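Prolyl-tRNA synthetase (Giardia lamblia ATCC 50803, PDB 3IAL) probably joins L-proline to tRNA(Pro) at the expense of ATP, and binds the prolyl-adenylate intermediate. Local coordinates at residues Leu236-Ser250 against His265-Ala279. Residues are numbered along the deposited sequence; the frame is centred on the assembly and turned at random.
With PR8 (5'-O-[(R)-hydroxy{[(2S)-pyrrolidin-2-ylcarbonyl]oxy}phosphoryl]adenosine), chain H.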
loop_
_atom_site.group_PDB
_atom_site.type_symbol
_atom_site.label_atom_id
_atom_site.label_comp_id
_atom_site.label_asym_id
_atom_site.label_seq_id
_atom_site.Cartn_x
_atom_site.Cartn_y
_atom_site.Cartn_z
ATOM N N LEU B 236 13.000 -7.832 21.214
ATOM C CA LEU B 236 11.736 -7.463 20.616
ATOM C C LEU B 236 11.332 -8.546 19.623
ATOM O O LEU B 236 12.084 -8.832 18.692
ATOM C CB LEU B 236 11.914 -6.122 19.891
ATOM C CG LEU B 236 10.669 -5.473 19.288
ATOM C CD1 LEU B 236 9.677 -5.119 20.394
ATOM C CD2 LEU B 236 11.057 -4.241 18.479
ATOM N N GLN B 237 10.159 -9.155 19.808
ATOM C CA GLN B 237 9.664 -10.144 18.848
ATOM C C GLN B 237 9.238 -9.406 17.596
ATOM O O GLN B 237 8.277 -8.637 17.611
ATOM C CB GLN B 237 8.493 -10.969 19.390
ATOM C CG GLN B 237 8.009 -12.029 18.405
ATOM C CD GLN B 237 6.757 -12.748 18.853
ATOM O OE1 GLN B 237 6.650 -13.174 19.998
ATOM N NE2 GLN B 237 5.805 -12.901 17.940
ATOM N N THR B 238 9.947 -9.669 16.510
ATOM C CA THR B 238 9.878 -8.857 15.294
ATOM C C THR B 238 9.389 -9.656 14.083
ATOM O O THR B 238 9.080 -9.088 13.040
ATOM C CB THR B 238 11.270 -8.241 15.046
ATOM O OG1 THR B 238 11.633 -7.470 16.202
ATOM C CG2 THR B 238 11.310 -7.347 13.805
ATOM N N ALA B 239 9.318 -10.976 14.222
ATOM C CA ALA B 239 8.594 -11.808 13.270
ATOM C C ALA B 239 7.884 -12.897 14.045
ATOM O O ALA B 239 8.408 -13.392 15.038
ATOM C CB ALA B 239 9.536 -12.419 12.253
ATOM N N GLY B 240 6.688 -13.250 13.591
ATOM C CA GLY B 240 5.962 -14.397 14.115
ATOM C C GLY B 240 5.535 -15.279 12.968
ATOM O O GLY B 240 4.818 -14.830 12.071
ATOM N N ILE B 241 5.990 -16.526 12.990
ATOM C CA ILE B 241 5.771 -17.467 11.898
ATOM C C ILE B 241 5.204 -18.766 12.491
ATOM O O ILE B 241 5.868 -19.434 13.280
ATOM C CB ILE B 241 7.106 -17.700 11.135
ATOM C CG1 ILE B 241 7.438 -16.465 10.297
ATOM C CG2 ILE B 241 7.046 -18.936 10.252
ATOM C CD1 ILE B 241 8.832 -16.462 9.679
ATOM N N HIS B 242 3.978 -19.117 12.107
ATOM C CA HIS B 242 3.208 -20.142 12.820
ATOM C C HIS B 242 2.675 -21.277 11.958
ATOM O O HIS B 242 2.200 -21.064 10.844
ATOM C CB HIS B 242 2.037 -19.473 13.533
ATOM C CG HIS B 242 2.425 -18.222 14.254
ATOM N ND1 HIS B 242 3.000 -18.237 15.504
ATOM C CD2 HIS B 242 2.363 -16.922 13.885
ATOM C CE1 HIS B 242 3.263 -17.001 15.880
ATOM N NE2 HIS B 242 2.886 -16.182 14.917
ATOM N N ASN B 243 2.751 -22.487 12.504
ATOM C CA ASN B 243 2.107 -23.660 11.929
ATOM C C ASN B 243 0.852 -23.897 12.759
ATOM O O ASN B 243 0.936 -24.262 13.927
ATOM C CB ASN B 243 3.046 -24.873 11.975
ATOM C CG ASN B 243 2.530 -26.053 11.144
ATOM O OD1 ASN B 243 1.325 -26.248 10.999
ATOM N ND2 ASN B 243 3.450 -26.843 10.600
ATOM N N LEU B 244 -0.307 -23.646 12.158
ATOM C CA LEU B 244 -1.583 -23.724 12.864
ATOM C C LEU B 244 -2.194 -25.129 12.826
ATOM O O LEU B 244 -3.242 -25.375 13.436
ATOM C CB LEU B 244 -2.556 -22.704 12.273
ATOM C CG LEU B 244 -2.069 -21.254 12.312
ATOM C CD1 LEU B 244 -3.156 -20.335 11.763
ATOM C CD2 LEU B 244 -1.687 -20.845 13.737
ATOM N N GLY B 245 -1.532 -26.046 12.122
ATOM C CA GLY B 245 -2.005 -27.414 11.992
ATOM C C GLY B 245 -3.336 -27.480 11.272
ATOM O O GLY B 245 -3.568 -26.758 10.295
ATOM N N GLN B 246 -4.214 -28.344 11.769
ATOM C CA GLN B 246 -5.546 -28.526 11.202
ATOM C C GLN B 246 -6.650 -27.978 12.108
ATOM O O GLN B 246 -7.828 -28.071 11.767
ATOM C CB GLN B 246 -5.779 -30.010 10.924
ATOM C CG GLN B 246 -4.978 -30.532 9.753
ATOM C CD GLN B 246 -4.928 -32.049 9.705
ATOM O OE1 GLN B 246 -4.523 -32.697 10.671
ATOM N NE2 GLN B 246 -5.319 -32.624 8.565
ATOM N N ARG B 247 -6.268 -27.382 13.237
ATOM C CA ARG B 247 -7.222 -26.918 14.253
ATOM C C ARG B 247 -8.250 -25.929 13.717
ATOM O O ARG B 247 -9.455 -26.102 13.927
ATOM C CB ARG B 247 -6.482 -26.290 15.446
ATOM C CG ARG B 247 -5.888 -27.309 16.413
ATOM C CD ARG B 247 -4.764 -26.717 17.280
ATOM N NE ARG B 247 -5.219 -25.653 18.180
ATOM C CZ ARG B 247 -5.913 -25.840 19.304
ATOM N NH1 ARG B 247 -6.262 -24.788 20.038
ATOM N NH2 ARG B 247 -6.275 -27.060 19.702
ATOM N N PHE B 248 -7.769 -24.891 13.040
ATOM C CA PHE B 248 -8.643 -23.873 12.452
ATOM C C PHE B 248 -9.485 -24.432 11.298
ATOM O O PHE B 248 -10.627 -24.007 11.097
ATOM C CB PHE B 248 -7.827 -22.669 11.964
ATOM C CG PHE B 248 -7.465 -21.683 13.049
ATOM C CD1 PHE B 248 -8.332 -20.657 13.387
ATOM C CD2 PHE B 248 -6.255 -21.766 13.707
ATOM C CE1 PHE B 248 -8.006 -19.738 14.366
ATOM C CE2 PHE B 248 -5.917 -20.857 14.682
ATOM C CZ PHE B 248 -6.787 -19.834 15.009
ATOM N N SER B 249 -8.930 -25.382 10.547
ATOM C CA SER B 249 -9.649 -26.009 9.441
ATOM C C SER B 249 -10.863 -26.788 9.930
ATOM O O SER B 249 -11.911 -26.814 9.271
ATOM C CB SER B 249 -8.729 -26.951 8.661
ATOM O OG SER B 249 -7.611 -26.265 8.138
ATOM N N SER B 250 -10.717 -27.443 11.076
ATOM C CA SER B 250 -11.849 -28.133 11.703
ATOM C C SER B 250 -12.863 -27.128 12.236
ATOM O O SER B 250 -14.058 -27.281 12.035
ATOM C CB SER B 250 -11.373 -29.025 12.847
ATOM O OG SER B 250 -12.471 -29.727 13.404
ATOM N N HIS B 265 -8.970 -32.214 5.955
ATOM C CA HIS B 265 -8.705 -30.911 6.545
ATOM C C HIS B 265 -7.314 -30.471 6.119
ATOM O O HIS B 265 -6.339 -31.146 6.438
ATOM C CB HIS B 265 -8.763 -30.968 8.070
ATOM C CG HIS B 265 -10.152 -30.947 8.626
ATOM N ND1 HIS B 265 -11.081 -29.995 8.266
ATOM C CD2 HIS B 265 -10.762 -31.747 9.532
ATOM C CE1 HIS B 265 -12.211 -30.220 8.914
ATOM N NE2 HIS B 265 -12.042 -31.275 9.691
ATOM N N PRO B 266 -7.215 -29.341 5.397
ATOM C CA PRO B 266 -5.899 -28.860 5.021
ATOM C C PRO B 266 -5.178 -28.246 6.215
ATOM O O PRO B 266 -5.796 -27.920 7.229
ATOM C CB PRO B 266 -6.206 -27.789 3.971
ATOM C CG PRO B 266 -7.547 -27.258 4.353
ATOM C CD PRO B 266 -8.272 -28.364 5.082
ATOM N N TYR B 267 -3.867 -28.108 6.081
ATOM C CA TYR B 267 -3.041 -27.454 7.083
ATOM C C TYR B 267 -3.044 -25.955 6.845
ATOM O O TYR B 267 -3.145 -25.518 5.699
ATOM C CB TYR B 267 -1.610 -27.991 7.008
ATOM C CG TYR B 267 -1.395 -29.242 7.830
ATOM C CD1 TYR B 267 -2.017 -30.439 7.494
ATOM C CD2 TYR B 267 -0.567 -29.225 8.948
ATOM C CE1 TYR B 267 -1.819 -31.595 8.254
ATOM C CE2 TYR B 267 -0.364 -30.365 9.705
ATOM C CZ TYR B 267 -0.990 -31.547 9.357
ATOM O OH TYR B 267 -0.778 -32.671 10.125
ATOM N N LEU B 268 -2.934 -25.173 7.921
ATOM C CA LEU B 268 -2.821 -23.715 7.819
ATOM C C LEU B 268 -1.496 -23.193 8.397
ATOM O O LEU B 268 -1.021 -23.675 9.429
ATOM C CB LEU B 268 -4.001 -23.037 8.522
ATOM C CG LEU B 268 -5.396 -23.255 7.914
ATOM C CD1 LEU B 268 -6.463 -22.710 8.852
ATOM C CD2 LEU B 268 -5.536 -22.647 6.513
ATOM N N THR B 269 -0.912 -22.207 7.723
ATOM C CA THR B 269 0.237 -21.481 8.247
ATOM C C THR B 269 0.012 -19.968 8.134
ATOM O O THR B 269 -0.828 -19.506 7.351
ATOM C CB THR B 269 1.555 -21.885 7.532
ATOM O OG1 THR B 269 1.540 -21.447 6.164
ATOM C CG2 THR B 269 1.756 -23.410 7.579
ATOM N N CYS B 270 0.746 -19.200 8.934
ATOM C CA CYS B 270 0.736 -17.741 8.796
ATOM C C CYS B 270 2.025 -17.097 9.256
ATOM O O CYS B 270 2.809 -17.695 9.979
ATOM C CB CYS B 270 -0.450 -17.113 9.520
ATOM S SG CYS B 270 -0.563 -17.454 11.263
ATOM N N ALA B 271 2.243 -15.875 8.794
ATOM C CA ALA B 271 3.451 -15.130 9.105
ATOM C C ALA B 271 3.105 -13.666 9.231
ATOM O O ALA B 271 2.332 -13.140 8.434
ATOM C CB ALA B 271 4.511 -15.335 8.030
ATOM N N GLY B 272 3.690 -13.013 10.229
ATOM C CA GLY B 272 3.397 -11.612 10.507
ATOM C C GLY B 272 4.640 -10.798 10.802
ATOM O O GLY B 272 5.508 -11.227 11.566
ATOM N N ILE B 273 4.724 -9.635 10.168
ATOM C CA ILE B 273 5.696 -8.595 10.511
ATOM C C ILE B 273 4.979 -7.245 10.599
ATOM O O ILE B 273 4.039 -6.975 9.853
ATOM C CB ILE B 273 6.876 -8.503 9.511
ATOM C CG1 ILE B 273 6.389 -8.246 8.080
ATOM C CG2 ILE B 273 7.717 -9.758 9.577
ATOM C CD1 ILE B 273 7.473 -7.653 7.156
ATOM N N SER B 274 5.421 -6.412 11.531
ATOM C CA SER B 274 4.786 -5.143 11.794
ATOM C C SER B 274 5.816 -4.007 11.738
ATOM O O SER B 274 6.936 -4.193 11.250
ATOM C CB SER B 274 4.138 -5.196 13.172
ATOM O OG SER B 274 5.121 -5.065 14.190
ATOM N N THR B 275 5.417 -2.848 12.262
ATOM C CA THR B 275 6.274 -1.669 12.418
ATOM C C THR B 275 7.508 -1.903 13.302
ATOM O O THR B 275 8.450 -1.097 13.291
ATOM C CB THR B 275 5.481 -0.526 13.064
ATOM O OG1 THR B 275 4.940 -0.975 14.312
ATOM C CG2 THR B 275 4.346 -0.061 12.149
ATOM N N ARG B 276 7.491 -2.983 14.080
ATOM C CA ARG B 276 8.657 -3.396 14.872
ATOM C C ARG B 276 9.920 -3.644 14.046
ATOM O O ARG B 276 11.023 -3.484 14.553
ATOM C CB ARG B 276 8.332 -4.660 15.671
ATOM C CG ARG B 276 7.368 -4.408 16.787
ATOM C CD ARG B 276 7.100 -5.673 17.550
ATOM N NE ARG B 276 6.472 -5.391 18.827
ATOM C CZ ARG B 276 6.224 -6.290 19.765
ATOM N NH1 ARG B 276 6.547 -7.572 19.585
ATOM N NH2 ARG B 276 5.654 -5.897 20.901
ATOM N N VAL B 277 9.763 -4.055 12.789
ATOM C CA VAL B 277 10.908 -4.236 11.887
ATOM C C VAL B 277 11.629 -2.892 11.702
ATOM O O VAL B 277 12.858 -2.816 11.828
ATOM C CB VAL B 277 10.482 -4.790 10.513
ATOM C CG1 VAL B 277 11.698 -5.002 9.608
ATOM C CG2 VAL B 277 9.704 -6.097 10.666
ATOM N N LEU B 278 10.849 -1.840 11.430
ATOM C CA LEU B 278 11.375 -0.481 11.328
ATOM C C LEU B 278 11.998 -0.051 12.660
ATOM O O LEU B 278 13.101 0.485 12.682
ATOM C CB LEU B 278 10.276 0.499 10.902
ATOM C CG LEU B 278 10.654 1.972 10.714
ATOM C CD1 LEU B 278 11.719 2.119 9.635
ATOM C CD2 LEU B 278 9.420 2.825 10.382
ATOM N N ALA B 279 11.305 -0.309 13.764
ATOM C CA ALA B 279 11.857 -0.031 15.091
ATOM C C ALA B 279 13.274 -0.607 15.235
ATOM O O ALA B 279 14.183 0.093 15.687
ATOM C CB ALA B 279 10.953 -0.575 16.179
HETATM C C PR8 H . 0.422 -13.272 14.351
HETATM N N PR8 H . -1.455 -13.635 12.873
HETATM O O PR8 H . -0.267 -12.353 14.798
HETATM P P PR8 H . 2.251 -12.619 15.902
HETATM N N1 PR8 H . 2.810 -3.218 18.286
HETATM C C2 PR8 H . 3.593 -3.375 17.225
HETATM N N3 PR8 H . 3.812 -4.572 16.675
HETATM C C4 PR8 H . 3.250 -5.672 17.173
HETATM C C5 PR8 H . 2.431 -5.548 18.290
HETATM C C6 PR8 H . 2.213 -4.289 18.844
HETATM N N6 PR8 H . 1.423 -4.152 19.910
HETATM N N7 PR8 H . 1.993 -6.762 18.599
HETATM C C8 PR8 H . 2.512 -7.621 17.719
HETATM N N9 PR8 H . 3.289 -6.964 16.847
HETATM C CA PR8 H . -0.102 -14.121 13.193
HETATM C CB PR8 H . 0.760 -13.868 11.967
HETATM C CD PR8 H . -1.511 -13.411 11.433
HETATM C CG PR8 H . -0.092 -12.937 11.094
HETATM C "C1'" PR8 H . 4.039 -7.607 15.720
HETATM O O10 PR8 H . 1.645 -13.646 14.814
HETATM O O1P PR8 H . 1.568 -12.689 17.219
HETATM C "C2'" PR8 H . 5.192 -8.514 16.215
HETATM O "O2'" PR8 H . 6.340 -8.353 15.368
HETATM O O2P PR8 H . 3.797 -13.030 16.045
HETATM C "C3'" PR8 H . 4.648 -9.904 15.980
HETATM O "O3'" PR8 H . 5.719 -10.839 15.833
HETATM C "C4'" PR8 H . 3.992 -9.637 14.638
HETATM O "O4'" PR8 H . 3.164 -8.495 14.954
HETATM C "C5'" PR8 H . 3.189 -10.852 14.226
HETATM O "O5'" PR8 H . 2.231 -11.163 15.219
HETATM O O HOH W 1 7.546 -7.095 13.434
#
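Arg276 starts with CG anti to its carbonyl carbon (chi1 -70°) and then runs extended to NE, which lays the guanidinium group beside Leu236 and Gln237. Arg276 NH1 gives a hydrogen bond to Gln237 O (2.8 Å) that lies in the guanidinium plane and uses a carbonyl lone pair. Leu236 CD1 covers one face of the group, 3.6 Å from Arg276 NE, while the adenine of the prolyl-adenylate lies over the opposite face, so that the guanidinium is sandwiched between them; NE has a partner of its own in Ile163 O. The backbone N of Arg276 is capped by Ser274 OG, which also donates to the adenine N3.

Between these residues and the far end, strands 236-245 and 267-274 run antiparallel, paired from Gly240 with Gly272 to Asn243 with Thr269. This is the antiparallel sheet of the class II synthetase core, and the final strand passing into an arginine-bearing helix fits class II motif 3. Gly240 and Gly272 let the ligand lie close against the strands, Gly240 CA 3.2 Å from its O2P. On the same face of the sheet, His242 NE2 donates to O10 of the ligand (2.8 Å), its ND1 being tied to Ser223. Cys270 SG packs 3.9 Å from CA of the ligand's prolyl part.

Within the type II' turn from Leu244 to Arg247, Gln246, extended beyond CG, passes over one face of the Tyr267 ring, its CG 4.0 Å from the centroid in a CH-pi contact. Gln246 NE2 reaches on to His265 O (2.8 Å) along an almost straight bond, 175° at the hydrogen. Ser249 OG donates to Pro266 O (2.6 Å), and Ser250 CA rests over the His265 ring.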